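Local coordinates for protein putative glycoside hydrolase (Parabacteroides distasonis ATCC 8503, PDB 3GYC) that probably hydrolyses glycosidic bonds in carbohydrates, being a putative glycoside hydrolase of a cellulase-like TIM-barrel family, at residues 18-23 with 347-352; 233-238 with 285-290; 305-310 with 341-346; 321-326 with 354-359. All blocks are in the same frame, centred on the assembly; numbering follows the deposited sequence.

Interaction 1. Residues 18-23 with 347-352; sequences AITMWD and NFCGPQ. With EDO (1,2-ethanediol), chain C.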
# COMPACT_ATOMS: atom_id res chain seq x y z
N ALA A 18 -3.13 -2.27 -12.84
CA ALA A 18 -2.63 -3.38 -12.05
C ALA A 18 -1.41 -2.82 -11.32
O ALA A 18 -0.38 -2.45 -11.92
CB ALA A 18 -2.27 -4.60 -12.91
N ILE A 19 -1.56 -2.76 -10.01
CA ILE A 19 -0.60 -2.09 -9.10
C ILE A 19 0.16 -3.05 -8.20
O ILE A 19 -0.32 -4.14 -7.90
CB ILE A 19 -1.34 -0.95 -8.28
CG1 ILE A 19 -0.38 -0.02 -7.55
CG2 ILE A 19 -2.38 -1.51 -7.26
CD1 ILE A 19 -1.09 1.32 -7.04
N THR A 20 1.38 -2.68 -7.83
CA THR A 20 2.13 -3.40 -6.84
C THR A 20 2.78 -2.41 -5.81
O THR A 20 3.18 -1.34 -6.18
CB THR A 20 3.24 -4.24 -7.45
OG1 THR A 20 3.87 -4.93 -6.39
CG2 THR A 20 4.34 -3.40 -8.14
N MSE A 21 2.78 -2.81 -4.54
CA MSE A 21 3.46 -2.08 -3.47
C MSE A 21 4.95 -2.42 -3.46
O MSE A 21 5.32 -3.60 -3.24
CB MSE A 21 2.89 -2.48 -2.12
CG MSE A 21 3.61 -1.81 -0.98
SE MSE A 21 3.23 -2.68 0.66
CE MSE A 21 4.33 -4.28 0.39
N TRP A 22 5.79 -1.43 -3.80
CA TRP A 22 7.24 -1.53 -3.65
C TRP A 22 7.74 -0.74 -2.43
O TRP A 22 8.96 -0.66 -2.18
CB TRP A 22 7.96 -1.18 -4.93
CG TRP A 22 7.99 -2.31 -5.95
CD1 TRP A 22 7.32 -3.49 -5.89
CD2 TRP A 22 8.65 -2.32 -7.26
NE1 TRP A 22 7.58 -4.28 -7.01
CE2 TRP A 22 8.41 -3.58 -7.84
CE3 TRP A 22 9.51 -1.44 -7.90
CZ2 TRP A 22 8.92 -3.93 -9.08
CZ3 TRP A 22 10.01 -1.79 -9.10
CH2 TRP A 22 9.71 -3.03 -9.69
N ASP A 23 6.78 -0.20 -1.66
CA ASP A 23 6.98 0.35 -0.33
C ASP A 23 8.28 1.18 -0.20
O ASP A 23 8.49 2.11 -0.96
CB ASP A 23 6.88 -0.80 0.71
CG ASP A 23 7.82 -2.00 0.36
OD1 ASP A 23 7.41 -2.86 -0.48
OD2 ASP A 23 8.97 -2.06 0.87
N ASN A 347 0.84 -8.36 -1.70
CA ASN A 347 1.91 -7.53 -1.17
C ASN A 347 3.31 -8.22 -1.22
O ASN A 347 4.20 -7.81 -0.50
CB ASN A 347 1.62 -6.93 0.23
CG ASN A 347 1.30 -7.98 1.32
OD1 ASN A 347 0.42 -8.73 1.17
ND2 ASN A 347 1.97 -7.93 2.45
N PHE A 348 3.47 -9.24 -2.07
CA PHE A 348 4.73 -9.95 -2.26
C PHE A 348 5.14 -9.84 -3.72
O PHE A 348 5.93 -10.64 -4.21
CB PHE A 348 4.60 -11.43 -1.83
CG PHE A 348 3.98 -11.58 -0.48
CD1 PHE A 348 4.64 -11.13 0.64
CD2 PHE A 348 2.74 -12.16 -0.31
CE1 PHE A 348 4.05 -11.22 1.89
CE2 PHE A 348 2.15 -12.23 0.93
CZ PHE A 348 2.83 -11.79 2.04
N CYS A 349 4.58 -8.83 -4.39
CA CYS A 349 4.74 -8.66 -5.79
C CYS A 349 5.98 -7.82 -6.13
O CYS A 349 5.88 -6.74 -6.73
CB CYS A 349 3.48 -8.03 -6.34
SG CYS A 349 3.37 -8.21 -8.11
N GLY A 350 7.13 -8.40 -5.83
CA GLY A 350 8.42 -7.76 -6.07
C GLY A 350 9.54 -8.78 -6.16
O GLY A 350 9.39 -9.92 -5.73
N PRO A 351 10.71 -8.34 -6.66
CA PRO A 351 11.80 -9.25 -6.96
C PRO A 351 12.47 -9.96 -5.77
O PRO A 351 13.08 -11.01 -5.97
CB PRO A 351 12.75 -8.38 -7.80
CG PRO A 351 12.41 -7.00 -7.48
CD PRO A 351 10.97 -6.97 -7.18
N GLN A 352 12.28 -9.49 -4.54
CA GLN A 352 12.82 -10.21 -3.40
C GLN A 352 11.96 -11.39 -2.91
O GLN A 352 12.35 -12.08 -1.98
CB GLN A 352 13.11 -9.26 -2.21
CG GLN A 352 11.90 -8.77 -1.36
CD GLN A 352 11.11 -7.60 -1.90
OE1 GLN A 352 10.79 -7.49 -3.12
NE2 GLN A 352 10.78 -6.68 -0.99
C1 EDO C . 14.53 -14.63 -1.72
O1 EDO C . 15.28 -15.89 -1.55
C2 EDO C . 15.32 -13.34 -1.50
O2 EDO C . 14.98 -12.65 -0.28
O HOH W 1 4.00 -6.10 -3.43
O HOH W 2 6.59 -6.64 -2.23
O HOH W 3 8.66 -4.78 -1.90
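Cys-349 O is gripped by two side chains of strand 17-23. The hydroxyl of Thr-20 donates from OG1 to Cys-349 O at 2.7 Å, and the indole N-H of Trp-22 donates from NE1 to the same Cys-349 O at 3.0 Å. The hydroxyl stands 29° out of the carbonyl plane and the indole nitrogen 15°, while the oxygen itself lies at the edge of the tryptophan ring, close to its plane. Thr-20 reaches it because chi1 of -178° swings OG1 away from its own backbone N and out toward the loop. Cys-349 is the centre of an inverse gamma turn, closed weakly by Gly-350 N on Phe-348 O. A water accepts from Cys-349 N at 3.0 Å; it lies 2.8 Å from Met-21 O, and another of its links returns to Thr-20 OG1 at 3.2 Å. Farther along, Trp-22 CZ2 packs on Pro-351 CD at 4.1 Å, and the selenomethionine methyl Met-21 CE rests beside Asn-347 CB at 3.8 Å; the amide of Asn-347 turns instead to Trp-236 and Val-310. Replacing Trp-22 by a leucine would probably leave Cys-349 O with Thr-20 as its one donor from the strand and open a gap beside Pro-351. In this TIM barrel, the first strand thus holds the loop that follows the last, 340-343. Two donors converging from different angles on a buried carbonyl are likely to restrain the turn in position and tilt, with a water linking Cys-349 N to the strand.

Interaction 2. Residues 233-238 with 285-290; sequences HHIWMA and DKIELM
Residues 233-236 run extended past helix 276-297 before the chain turns into a 3-10 segment at 237-238, with Ile-235 CA 7.7 Å from Ile-287 CA and His-233 CA 8.6 Å from Met-290 CA, so that His-233 and Ile-235 face the helix while Trp-236 points away. No hydrogen bond crosses between the two segments. Ile-235 has the largest share of the contact, and three of the four residue pairs involve it. Its two branches divide the work: CG2 lies against Lys-286 CG at 4.0 Å and, less closely, Ile-287 CG1, whereas CD1 reaches along the helix to Met-290 CB at 4.3 Å. The split follows from chi1 of -64°, which sets CG1 beside the backbone N and CG2 opposite it. In this TIM barrel the loop leaving strand 231-232 packs on outer helix 276-297, which leads on to strand 301-303. One turn of the helix, from Lys-286 to Met-290, supplies all the partners. Met-290, a selenomethionine bent at chi2 and chi3, brings its selenium to His-233 CG at 3.9 Å. Measured to the ring centroid, Met-290 SE is 4.3 Å from His-233 and 29° off the ring normal, a slanted chalcogen-aromatic contact. Rotation of the ring is probably restrained, since His-233 ND1 bonds to Tyr-220 OH and NE2 to His-214 O. Lys-286 uses its aliphatic stem here and its ammonium elsewhere: successive bends at chi2, chi3 and chi4 curl NZ over to Gln-240 OE1 and Gly-215 O.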
# COMPACT_ATOMS: atom_id res chain seq x y z
N HIS A 233 -7.61 0.34 0.80
CA HIS A 233 -7.91 -0.49 1.94
C HIS A 233 -7.16 -1.80 1.84
O HIS A 233 -7.13 -2.44 0.79
CB HIS A 233 -9.41 -0.73 2.09
CG HIS A 233 -9.80 -0.94 3.52
ND1 HIS A 233 -10.14 0.11 4.34
CD2 HIS A 233 -9.78 -2.05 4.29
CE1 HIS A 233 -10.35 -0.36 5.56
NE2 HIS A 233 -10.13 -1.66 5.56
N HIS A 234 -6.52 -2.19 2.94
CA HIS A 234 -5.71 -3.39 2.97
C HIS A 234 -6.57 -4.55 3.48
O HIS A 234 -7.23 -4.42 4.50
CB HIS A 234 -4.46 -3.18 3.83
CG HIS A 234 -3.63 -2.01 3.38
ND1 HIS A 234 -2.58 -1.51 4.14
CD2 HIS A 234 -3.70 -1.23 2.27
CE1 HIS A 234 -2.01 -0.51 3.48
NE2 HIS A 234 -2.69 -0.29 2.36
N ILE A 235 -6.58 -5.65 2.73
CA ILE A 235 -7.49 -6.78 3.00
C ILE A 235 -6.77 -8.10 2.88
O ILE A 235 -6.32 -8.47 1.80
CB ILE A 235 -8.67 -6.82 1.99
CG1 ILE A 235 -9.54 -5.60 2.14
CG2 ILE A 235 -9.58 -8.06 2.20
CD1 ILE A 235 -10.64 -5.48 1.05
N TRP A 236 -6.71 -8.82 3.99
CA TRP A 236 -6.12 -10.16 4.01
C TRP A 236 -7.04 -11.18 4.68
O TRP A 236 -7.61 -10.89 5.72
CB TRP A 236 -4.86 -10.18 4.80
CG TRP A 236 -3.71 -9.36 4.26
CD1 TRP A 236 -2.81 -9.74 3.29
CD2 TRP A 236 -3.31 -8.11 4.73
NE1 TRP A 236 -1.87 -8.76 3.13
CE2 TRP A 236 -2.17 -7.73 3.99
CE3 TRP A 236 -3.81 -7.24 5.71
CZ2 TRP A 236 -1.50 -6.52 4.22
CZ3 TRP A 236 -3.15 -6.02 5.92
CH2 TRP A 236 -2.02 -5.68 5.19
N MSE A 237 -7.15 -12.35 4.07
CA MSE A 237 -7.85 -13.51 4.63
C MSE A 237 -7.40 -13.82 6.06
O MSE A 237 -8.22 -14.15 6.96
CB MSE A 237 -7.51 -14.73 3.77
CG MSE A 237 -8.07 -16.09 4.29
SE MSE A 237 -7.12 -16.98 5.79
CE MSE A 237 -5.42 -17.43 5.02
N ALA A 238 -6.09 -13.75 6.26
CA ALA A 238 -5.49 -14.04 7.54
C ALA A 238 -6.00 -13.19 8.71
O ALA A 238 -5.94 -13.64 9.86
CB ALA A 238 -3.96 -13.97 7.44
N ASP A 285 -16.23 -12.40 1.19
CA ASP A 285 -17.28 -11.66 1.88
C ASP A 285 -16.84 -10.25 2.26
O ASP A 285 -17.61 -9.29 2.14
CB ASP A 285 -17.77 -12.44 3.11
CG ASP A 285 -18.74 -13.56 2.73
OD1 ASP A 285 -19.12 -13.65 1.54
OD2 ASP A 285 -19.14 -14.33 3.64
N LYS A 286 -15.61 -10.12 2.71
CA LYS A 286 -15.06 -8.80 3.02
C LYS A 286 -14.91 -7.93 1.76
O LYS A 286 -15.23 -6.73 1.76
CB LYS A 286 -13.69 -8.94 3.71
CG LYS A 286 -13.04 -7.62 4.09
CD LYS A 286 -13.91 -6.66 4.84
CE LYS A 286 -14.38 -7.20 6.15
NZ LYS A 286 -13.21 -7.50 7.05
N ILE A 287 -14.40 -8.54 0.68
CA ILE A 287 -14.21 -7.84 -0.58
C ILE A 287 -15.54 -7.31 -1.12
O ILE A 287 -15.62 -6.19 -1.59
CB ILE A 287 -13.54 -8.73 -1.65
CG1 ILE A 287 -12.09 -9.06 -1.25
CG2 ILE A 287 -13.55 -8.06 -3.00
CD1 ILE A 287 -11.49 -10.17 -2.08
N GLU A 288 -16.56 -8.14 -1.08
CA GLU A 288 -17.89 -7.74 -1.56
C GLU A 288 -18.46 -6.63 -0.68
O GLU A 288 -19.02 -5.66 -1.19
CB GLU A 288 -18.84 -8.93 -1.59
CG GLU A 288 -18.46 -10.07 -2.55
CD GLU A 288 -18.48 -9.70 -4.06
OE1 GLU A 288 -18.96 -8.59 -4.45
OE2 GLU A 288 -18.02 -10.54 -4.86
N LEU A 289 -18.30 -6.77 0.64
CA LEU A 289 -18.74 -5.76 1.60
C LEU A 289 -18.04 -4.41 1.32
O LEU A 289 -18.70 -3.36 1.24
CB LEU A 289 -18.49 -6.22 3.04
CG LEU A 289 -18.90 -5.26 4.17
CD1 LEU A 289 -20.40 -4.86 4.14
CD2 LEU A 289 -18.53 -5.86 5.51
N MSE A 290 -16.72 -4.45 1.14
CA MSE A 290 -15.97 -3.22 0.83
C MSE A 290 -16.51 -2.56 -0.44
O MSE A 290 -16.74 -1.37 -0.47
CB MSE A 290 -14.48 -3.52 0.70
CG MSE A 290 -13.57 -2.32 0.38
SE MSE A 290 -13.36 -1.05 1.85
CE MSE A 290 -14.82 0.21 1.51

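Interaction 3. Residues 305-310 with 341-346; sequences ECWGLV and VGVATS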
# COMPACT_ATOMS: atom_id res chain seq x y z
N GLU A 305 -2.24 -4.06 -0.50
CA GLU A 305 -1.82 -5.00 0.50
C GLU A 305 -2.96 -6.01 0.69
O GLU A 305 -4.03 -5.67 1.15
CB GLU A 305 -1.44 -4.26 1.78
CG GLU A 305 -0.33 -3.19 1.59
CD GLU A 305 0.40 -2.86 2.91
OE1 GLU A 305 0.72 -3.81 3.65
OE2 GLU A 305 0.71 -1.67 3.20
N CYS A 306 -2.69 -7.25 0.28
CA CYS A 306 -3.69 -8.26 0.09
C CYS A 306 -2.96 -9.51 -0.39
O CYS A 306 -1.73 -9.45 -0.59
CB CYS A 306 -4.60 -7.75 -1.02
SG CYS A 306 -3.56 -7.19 -2.46
N TRP A 307 -3.65 -10.66 -0.55
CA TRP A 307 -5.04 -10.89 -0.18
C TRP A 307 -5.15 -12.05 0.81
O TRP A 307 -6.23 -12.29 1.34
CB TRP A 307 -5.92 -11.30 -1.39
CG TRP A 307 -6.09 -10.27 -2.49
CD1 TRP A 307 -5.40 -10.22 -3.64
CD2 TRP A 307 -7.02 -9.19 -2.53
NE1 TRP A 307 -5.79 -9.15 -4.39
CE2 TRP A 307 -6.80 -8.51 -3.74
CE3 TRP A 307 -8.00 -8.72 -1.65
CZ2 TRP A 307 -7.52 -7.39 -4.09
CZ3 TRP A 307 -8.72 -7.61 -2.01
CH2 TRP A 307 -8.47 -6.95 -3.22
N GLY A 308 -4.05 -12.79 1.02
CA GLY A 308 -4.06 -14.01 1.86
C GLY A 308 -3.42 -13.86 3.22
O GLY A 308 -4.10 -13.62 4.21
N LEU A 309 -2.09 -13.98 3.25
CA LEU A 309 -1.33 -13.82 4.47
C LEU A 309 -0.73 -12.43 4.45
O LEU A 309 -0.36 -11.90 3.39
CB LEU A 309 -0.24 -14.90 4.61
CG LEU A 309 -0.61 -16.09 5.50
CD1 LEU A 309 -1.73 -16.92 4.92
CD2 LEU A 309 0.60 -16.97 5.81
N VAL A 310 -0.60 -11.84 5.63
CA VAL A 310 0.00 -10.51 5.72
C VAL A 310 1.55 -10.58 5.53
O VAL A 310 2.11 -9.84 4.72
CB VAL A 310 -0.35 -9.82 7.07
CG1 VAL A 310 0.27 -8.43 7.15
CG2 VAL A 310 -1.85 -9.73 7.20
N VAL A 341 -10.11 0.70 -8.94
CA VAL A 341 -9.39 1.38 -10.03
C VAL A 341 -7.91 0.98 -10.04
O VAL A 341 -7.20 1.20 -11.02
CB VAL A 341 -9.54 2.94 -9.94
CG1 VAL A 341 -11.02 3.35 -10.11
CG2 VAL A 341 -9.00 3.46 -8.63
N GLY A 342 -7.46 0.41 -8.93
CA GLY A 342 -6.11 -0.09 -8.75
C GLY A 342 -6.17 -1.39 -7.96
O GLY A 342 -6.60 -1.40 -6.80
N VAL A 343 -5.73 -2.50 -8.56
CA VAL A 343 -5.77 -3.79 -7.91
C VAL A 343 -4.41 -4.46 -7.92
O VAL A 343 -3.79 -4.46 -8.94
CB VAL A 343 -6.78 -4.71 -8.61
CG1 VAL A 343 -6.92 -6.03 -7.82
CG2 VAL A 343 -8.11 -4.03 -8.79
N ALA A 344 -3.92 -4.93 -6.75
CA ALA A 344 -2.68 -5.67 -6.61
C ALA A 344 -3.07 -7.15 -6.51
O ALA A 344 -4.19 -7.46 -6.10
CB ALA A 344 -1.93 -5.27 -5.36
N THR A 345 -2.17 -8.02 -6.91
CA THR A 345 -2.37 -9.46 -6.81
C THR A 345 -1.89 -9.90 -5.43
O THR A 345 -2.42 -10.87 -4.88
CB THR A 345 -1.61 -10.22 -7.90
OG1 THR A 345 -0.22 -9.87 -7.83
CG2 THR A 345 -2.19 -9.89 -9.29
N SER A 346 -0.90 -9.19 -4.88
CA SER A 346 -0.46 -9.42 -3.48
C SER A 346 0.55 -8.39 -3.02
O SER A 346 1.11 -7.68 -3.86
CB SER A 346 0.18 -10.81 -3.32
OG SER A 346 1.52 -10.83 -3.77
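A chi1 of -64° sets CG of Trp-307 opposite its carbonyl carbon, and chi2 of 98° turns the indole so that its NE1 edge meets the backbone of Ala-344, while Cys-306 holds SG between its own N and carbonyl carbon, beside Ala-344 as well. The peptide bond joining Cys-306 to Trp-307 is cis, a rare form before a residue other than proline, and Cys-306 CB lies over one face of the Trp-307 ring, offset toward its rim. Trp-307 NE1 donates to Ala-344 O at 2.9 Å with an N-H...O angle of 141°, a bent bond, the oxygen lying off the ring plane. The same edge continues on either side of the nitrogen: Trp-307 CD1 approaches Thr-345 O at 3.3 Å, and Trp-307 CZ2 touches Val-343 CG1 at 4.0 Å, the two side chains crossing at about a right angle. The loops here leave two neighbouring parallel strands of the TIM barrel, 301-303 and 340-343, and Trp-307 also packs on Thr-331 and Ala-334 of helix 321-337, which connects them. Thr-345 O is buried with no hydrogen-bond partner in the model, the C-H of the indole being its neighbour across this contact. Cys-306 SG rests on Ala-344 CB at 3.8 Å. Beyond it, Cys-306 O receives a C-H...O contact from Ser-346 CA at 3.2 Å, next to the backbone hydrogen bond that links Cys-306 with Asn-347. The hydroxyl of Ser-346 turns along its own chain, to Phe-348 N.

Interaction 4. Residues 321-326 with 354-359; sequences DWVKDL and AGMWRD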
# COMPACT_ATOMS: atom_id res chain seq x y z
N ASP A 321 2.27 -21.95 -3.20
CA ASP A 321 1.09 -22.31 -3.97
C ASP A 321 -0.27 -21.95 -3.39
O ASP A 321 -1.09 -21.32 -4.08
CB ASP A 321 1.13 -23.77 -4.48
CG ASP A 321 1.15 -24.84 -3.38
OD1 ASP A 321 1.10 -24.56 -2.15
OD2 ASP A 321 1.21 -26.01 -3.79
N TRP A 322 -0.51 -22.29 -2.13
CA TRP A 322 -1.79 -22.00 -1.51
C TRP A 322 -2.01 -20.50 -1.26
O TRP A 322 -3.17 -20.01 -1.24
CB TRP A 322 -1.99 -22.82 -0.24
CG TRP A 322 -1.02 -22.54 0.84
CD1 TRP A 322 0.26 -23.05 0.97
CD2 TRP A 322 -1.23 -21.70 1.98
NE1 TRP A 322 0.85 -22.55 2.11
CE2 TRP A 322 -0.04 -21.73 2.75
CE3 TRP A 322 -2.31 -20.93 2.43
CZ2 TRP A 322 0.09 -21.01 3.93
CZ3 TRP A 322 -2.17 -20.21 3.58
CH2 TRP A 322 -0.98 -20.25 4.32
N VAL A 323 -0.90 -19.77 -1.08
CA VAL A 323 -0.96 -18.34 -0.90
C VAL A 323 -1.35 -17.68 -2.24
O VAL A 323 -2.22 -16.77 -2.27
CB VAL A 323 0.41 -17.78 -0.39
CG1 VAL A 323 0.37 -16.31 -0.33
CG2 VAL A 323 0.72 -18.41 1.00
N LYS A 324 -0.78 -18.17 -3.35
CA LYS A 324 -1.11 -17.68 -4.69
C LYS A 324 -2.59 -17.96 -5.01
O LYS A 324 -3.27 -17.17 -5.66
CB LYS A 324 -0.17 -18.26 -5.76
CG LYS A 324 1.25 -17.72 -5.73
CD LYS A 324 2.28 -18.49 -6.58
CE LYS A 324 1.88 -18.56 -8.05
NZ LYS A 324 2.84 -19.35 -8.90
N ASP A 325 -3.09 -19.12 -4.57
CA ASP A 325 -4.49 -19.45 -4.76
C ASP A 325 -5.40 -18.40 -4.13
O ASP A 325 -6.39 -17.98 -4.74
CB ASP A 325 -4.79 -20.83 -4.15
CG ASP A 325 -4.28 -22.00 -5.02
OD1 ASP A 325 -3.89 -21.78 -6.18
OD2 ASP A 325 -4.32 -23.17 -4.55
N LEU A 326 -5.09 -18.01 -2.89
CA LEU A 326 -5.87 -17.00 -2.18
C LEU A 326 -5.71 -15.64 -2.85
O LEU A 326 -6.68 -14.85 -2.91
CB LEU A 326 -5.48 -16.93 -0.68
CG LEU A 326 -5.97 -18.06 0.25
CD1 LEU A 326 -5.18 -18.10 1.57
CD2 LEU A 326 -7.49 -17.91 0.47
N ALA A 354 11.04 -14.32 -4.53
CA ALA A 354 11.29 -15.14 -5.70
C ALA A 354 10.13 -16.10 -5.98
O ALA A 354 9.72 -16.29 -7.15
CB ALA A 354 12.63 -15.91 -5.56
N GLY A 355 9.56 -16.64 -4.90
CA GLY A 355 8.47 -17.60 -4.99
C GLY A 355 7.19 -17.05 -5.58
O GLY A 355 6.38 -17.80 -6.14
N MSE A 356 6.96 -15.75 -5.37
CA MSE A 356 5.83 -15.04 -5.92
C MSE A 356 6.15 -14.38 -7.28
O MSE A 356 5.31 -14.38 -8.20
CB MSE A 356 5.33 -14.00 -4.94
CG MSE A 356 4.14 -13.21 -5.49
SE MSE A 356 2.57 -14.20 -5.83
CE MSE A 356 2.04 -14.41 -3.93
N TRP A 357 7.35 -13.83 -7.42
CA TRP A 357 7.71 -13.12 -8.63
C TRP A 357 7.94 -13.99 -9.84
O TRP A 357 7.76 -13.53 -10.97
CB TRP A 357 8.99 -12.35 -8.35
CG TRP A 357 9.44 -11.25 -9.30
CD1 TRP A 357 10.63 -11.20 -9.98
CD2 TRP A 357 8.79 -10.00 -9.57
NE1 TRP A 357 10.74 -10.00 -10.68
CE2 TRP A 357 9.63 -9.26 -10.44
CE3 TRP A 357 7.57 -9.46 -9.21
CZ2 TRP A 357 9.27 -8.01 -10.92
CZ3 TRP A 357 7.22 -8.23 -9.69
CH2 TRP A 357 8.08 -7.50 -10.55
N ARG A 358 8.34 -15.24 -9.63
CA ARG A 358 8.81 -16.05 -10.73
C ARG A 358 7.82 -16.54 -11.79
O ARG A 358 8.20 -16.58 -12.97
CB ARG A 358 9.60 -17.24 -10.22
CG ARG A 358 8.80 -18.26 -9.44
CD ARG A 358 9.69 -19.44 -8.91
NE ARG A 358 11.09 -19.04 -8.60
CZ ARG A 358 12.02 -19.86 -8.07
NH1 ARG A 358 11.70 -21.09 -7.72
NH2 ARG A 358 13.25 -19.41 -7.88
N ASP A 359 6.60 -16.89 -11.42
CA ASP A 359 5.62 -17.50 -12.40
C ASP A 359 5.00 -16.37 -13.27
O ASP A 359 3.95 -15.84 -12.93
CB ASP A 359 4.58 -18.29 -11.56
CG ASP A 359 3.51 -18.99 -12.37
OD1 ASP A 359 3.44 -18.85 -13.62
OD2 ASP A 359 2.71 -19.72 -11.71
O HOH W 4 5.26 -17.58 -8.43
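Lys-324 lays its aliphatic stem alongside the end of Met-356, with Lys-324 CG 3.8 Å from the selenium of this selenomethionine, Met-356 SE, and equally near its methyl. The two chains slide past each other in opposite directions. Met-356 turns back toward helix 321-337 through bends at chi2 and chi3, and its CE also meets Val-323 CG1, more loosely, at 4.4 Å. A single bend in the lysine, chi3 of 58°, carries the amine past the helical turn 354-357 to Asp-359. There Lys-324 NZ makes a salt bridge to Asp-359 OD2 at 2.8 Å, taking the anti lone pair, the one directed away from the other carboxylate oxygen. That other oxygen is engaged too: Asp-359 is the N-cap of helix 360-371, and its OD1 accepts from Trp-362 N. A water adds a second link, accepting from Lys-324 NZ at 3.0 Å and donating to Gly-355 O at 2.6 Å. Trp-362 of helix 360-371 gives the ammonium a cation-pi partner as well. With a methionine in place of Lys-324, Asp-359 OD2 would probably lose its charged mate and the water one of its donors. The start of helix 321-337 is thus joined to the short helix and the cap that follow strand 340-343, in a partly buried contact at the periphery of the barrel. The carboxylate is probably stabilised both by the lysine's charge and by the amino end of helix 360-371, beside an apolar patch of lysine stem, selenium and methyl.

How the interactions relate
Interactions 1 and 3 lie closest, about 9 Å between centres, and share the barrel wall: strands 17-23 and 340-343 are neighbours, joined where Ile-19 N meets Val-343 O at 3.0 Å. Interaction 2 meets interaction 3 through Met-237 N on Trp-307 O at 2.9 Å. Asn-347 joins interaction 1 to 2 and 3 by probable hydrogen bonds of OD1 to Trp-236 NE1 and ND2 to Val-310 O, both 3.0 Å. Interaction 4 lies about 12 Å from interactions 1 and 3, touching both through Met-356. At the carboxyl strand ends, where TIM-barrel enzymes hold their active sites, lie Glu-305, salt-bridged to Arg-55, and His-234, bonded to Glu-161, consistent with a pocket there.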